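Local atomic coordinates of zinc finger (CCCH type) motif-containing protein (Toxoplasma gondii, PDB entry 7NG2), a protein that probably reads N6-methyladenosine marks in messenger RNA through this YTH domain, as a zinc-finger subunit of the cleavage and polyadenylation machinery. Residues 57-62 / 142-147. Residues are numbered along the deposited sequence; the frame is centred on the assembly and turned at random.
Sequences LLLFSA and LLCTWM
Met147 N donates a helical hydrogen bond of 2.9 Å to Leu143 O. This bond joins two residues, one turn apart, whose side chains both lie against Leu59. No hydrogen bond links segment 57-62 to segment 142-147, and the contact is apolar.

Leu59 is the strand residue that meets the helix. Its CD2 is extended, anti to CA, and reaches out to both Leu143 and Met147. CD2 lies 3.8 Å from Leu143 CD1, and the two side chains cross nearly at right angles. Met147 approaches Leu59 at a slant. A turn about its CG-SD bond (chi3 -105°) carries the terminal methyl CE to 3.8 Å from Leu59 CG. The same methyl lies 3.9 Å from Leu59 CD2. The other branch of Leu59, CD1, turns toward Cys144 and meets its SG at 4.0 Å. Leu143 and Met147 thus share the CD2 branch of Leu59, Met147 CE also touches CG, and Cys144 meets CD1. All these separations fit ordinary van der Waals packing.

The strand and helix segments cross at 62°, with their axes 10.3 Å apart at closest approach. Leu59 and Cys144 have the nearest CA atoms, 7.9 Å apart. Side chains therefore fill the gap between the backbones. Phe68 of strand 67-74 touches both Leu59 and Met147, while Phe16 and Phe71 pack on Cys144.

Leu58 and Phe60 point away from the helix. On that side, Phe60 stacks on Trp102 and meets Trp36 edge-to-face. Alternate side chains of strand 55-62 thus face opposite sides of the sheet. Helix 137-149 closes over one face of the central mixed sheet, a helix-on-sheet packing that belongs to the alpha/beta fold of the YTH domain.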
loop_
_atom_site.group_PDB
_atom_site.type_symbol
_atom_site.label_atom_id
_atom_site.label_comp_id
_atom_site.label_asym_id
_atom_site.label_seq_id
_atom_site.Cartn_x
_atom_site.Cartn_y
_atom_site.Cartn_z
ATOM N N LEU A 57 4.048 -3.833 3.742
ATOM C CA LEU A 57 3.555 -3.812 2.373
ATOM C C LEU A 57 2.283 -2.983 2.282
ATOM O O LEU A 57 1.411 -3.063 3.157
ATOM C CB LEU A 57 3.274 -5.230 1.868
ATOM C CG LEU A 57 4.470 -6.156 1.617
ATOM C CD1 LEU A 57 5.578 -5.453 0.842
ATOM C CD2 LEU A 57 5.013 -6.773 2.895
ATOM N N LEU A 58 2.229 -2.152 1.246
ATOM C CA LEU A 58 1.112 -1.257 0.977
ATOM C C LEU A 58 0.481 -1.694 -0.335
ATOM O O LEU A 58 1.154 -1.733 -1.365
ATOM C CB LEU A 58 1.611 0.181 0.878
ATOM C CG LEU A 58 2.452 0.626 2.075
ATOM C CD1 LEU A 58 2.984 2.004 1.790
ATOM C CD2 LEU A 58 1.665 0.626 3.380
ATOM N N LEU A 59 -0.807 -2.017 -0.292
ATOM C CA LEU A 59 -1.537 -2.565 -1.436
ATOM C C LEU A 59 -2.463 -1.461 -1.929
ATOM O O LEU A 59 -3.416 -1.093 -1.232
ATOM C CB LEU A 59 -2.333 -3.797 -1.006
ATOM C CG LEU A 59 -1.532 -5.097 -0.780
ATOM C CD1 LEU A 59 -0.440 -4.998 0.299
ATOM C CD2 LEU A 59 -2.478 -6.260 -0.476
ATOM N N PHE A 60 -2.170 -0.923 -3.110
ATOM C CA PHE A 60 -2.802 0.314 -3.565
ATOM C C PHE A 60 -4.079 0.037 -4.344
ATOM O O PHE A 60 -4.084 -0.776 -5.273
ATOM C CB PHE A 60 -1.834 1.093 -4.441
ATOM C CG PHE A 60 -0.732 1.766 -3.671
ATOM C CD1 PHE A 60 0.450 1.095 -3.389
ATOM C CD2 PHE A 60 -0.878 3.072 -3.219
ATOM C CE1 PHE A 60 1.476 1.711 -2.690
ATOM C CE2 PHE A 60 0.144 3.691 -2.510
ATOM C CZ PHE A 60 1.316 3.004 -2.243
ATOM N N SER A 61 -5.145 0.748 -3.984
ATOM C CA SER A 61 -6.451 0.616 -4.628
ATOM C C SER A 61 -7.078 1.999 -4.773
ATOM O O SER A 61 -7.547 2.586 -3.793
ATOM C CB SER A 61 -7.346 -0.303 -3.798
ATOM O OG SER A 61 -8.662 -0.300 -4.321
ATOM N N ALA A 62 -7.111 2.514 -5.995
ATOM C CA ALA A 62 -7.756 3.796 -6.224
ATOM C C ALA A 62 -9.260 3.685 -5.989
ATOM O O ALA A 62 -9.880 2.658 -6.281
ATOM C CB ALA A 62 -7.491 4.260 -7.655
ATOM N N LEU A 142 -0.925 -13.792 -0.145
ATOM C CA LEU A 142 -1.539 -14.299 -1.365
ATOM C C LEU A 142 -1.926 -13.174 -2.317
ATOM O O LEU A 142 -1.738 -13.300 -3.530
ATOM C CB LEU A 142 -2.742 -15.169 -1.013
ATOM C CG LEU A 142 -2.337 -16.583 -0.575
ATOM C CD1 LEU A 142 -3.540 -17.366 -0.098
ATOM C CD2 LEU A 142 -1.638 -17.296 -1.720
ATOM N N LEU A 143 -2.440 -12.057 -1.791
ATOM C CA LEU A 143 -2.758 -10.932 -2.667
ATOM C C LEU A 143 -1.515 -10.435 -3.381
ATOM O O LEU A 143 -1.536 -10.164 -4.586
ATOM C CB LEU A 143 -3.398 -9.796 -1.868
ATOM C CG LEU A 143 -4.786 -10.067 -1.281
ATOM C CD1 LEU A 143 -5.215 -8.900 -0.413
ATOM C CD2 LEU A 143 -5.808 -10.304 -2.374
ATOM N N CYS A 144 -0.395 -10.371 -2.668
ATOM C CA CYS A 144 0.837 -9.902 -3.288
ATOM C C CYS A 144 1.362 -10.940 -4.287
ATOM O O CYS A 144 1.824 -10.583 -5.374
ATOM C CB CYS A 144 1.854 -9.598 -2.189
ATOM S SG CYS A 144 1.470 -8.074 -1.292
ATOM N N THR A 145 1.238 -12.235 -3.961
ATOM C CA THR A 145 1.616 -13.285 -4.913
ATOM C C THR A 145 0.776 -13.208 -6.182
ATOM O O THR A 145 1.307 -13.218 -7.301
ATOM C CB THR A 145 1.482 -14.665 -4.267
ATOM O OG1 THR A 145 2.439 -14.783 -3.211
ATOM C CG2 THR A 145 1.725 -15.772 -5.310
ATOM N N TRP A 146 -0.546 -13.114 -6.028
ATOM C CA TRP A 146 -1.417 -13.065 -7.199
ATOM C C TRP A 146 -1.157 -11.815 -8.040
ATOM O O TRP A 146 -1.155 -11.883 -9.275
ATOM C CB TRP A 146 -2.882 -13.172 -6.781
ATOM C CG TRP A 146 -3.214 -14.522 -6.222
ATOM C CD1 TRP A 146 -2.700 -15.735 -6.622
ATOM C CD2 TRP A 146 -4.134 -14.809 -5.162
ATOM N NE1 TRP A 146 -3.250 -16.751 -5.873
ATOM C CE2 TRP A 146 -4.129 -16.209 -4.970
ATOM C CE3 TRP A 146 -4.955 -14.020 -4.348
ATOM C CZ2 TRP A 146 -4.918 -16.832 -4.008
ATOM C CZ3 TRP A 146 -5.740 -14.645 -3.392
ATOM C CH2 TRP A 146 -5.712 -16.035 -3.227
ATOM N N MET A 147 -0.916 -10.669 -7.390
ATOM C CA MET A 147 -0.546 -9.468 -8.140
ATOM C C MET A 147 0.772 -9.669 -8.875
ATOM O O MET A 147 0.904 -9.300 -10.051
ATOM C CB MET A 147 -0.452 -8.253 -7.211
ATOM C CG MET A 147 -1.796 -7.695 -6.785
ATOM S SD MET A 147 -1.673 -6.053 -6.046
ATOM C CE MET A 147 -1.913 -6.409 -4.325
#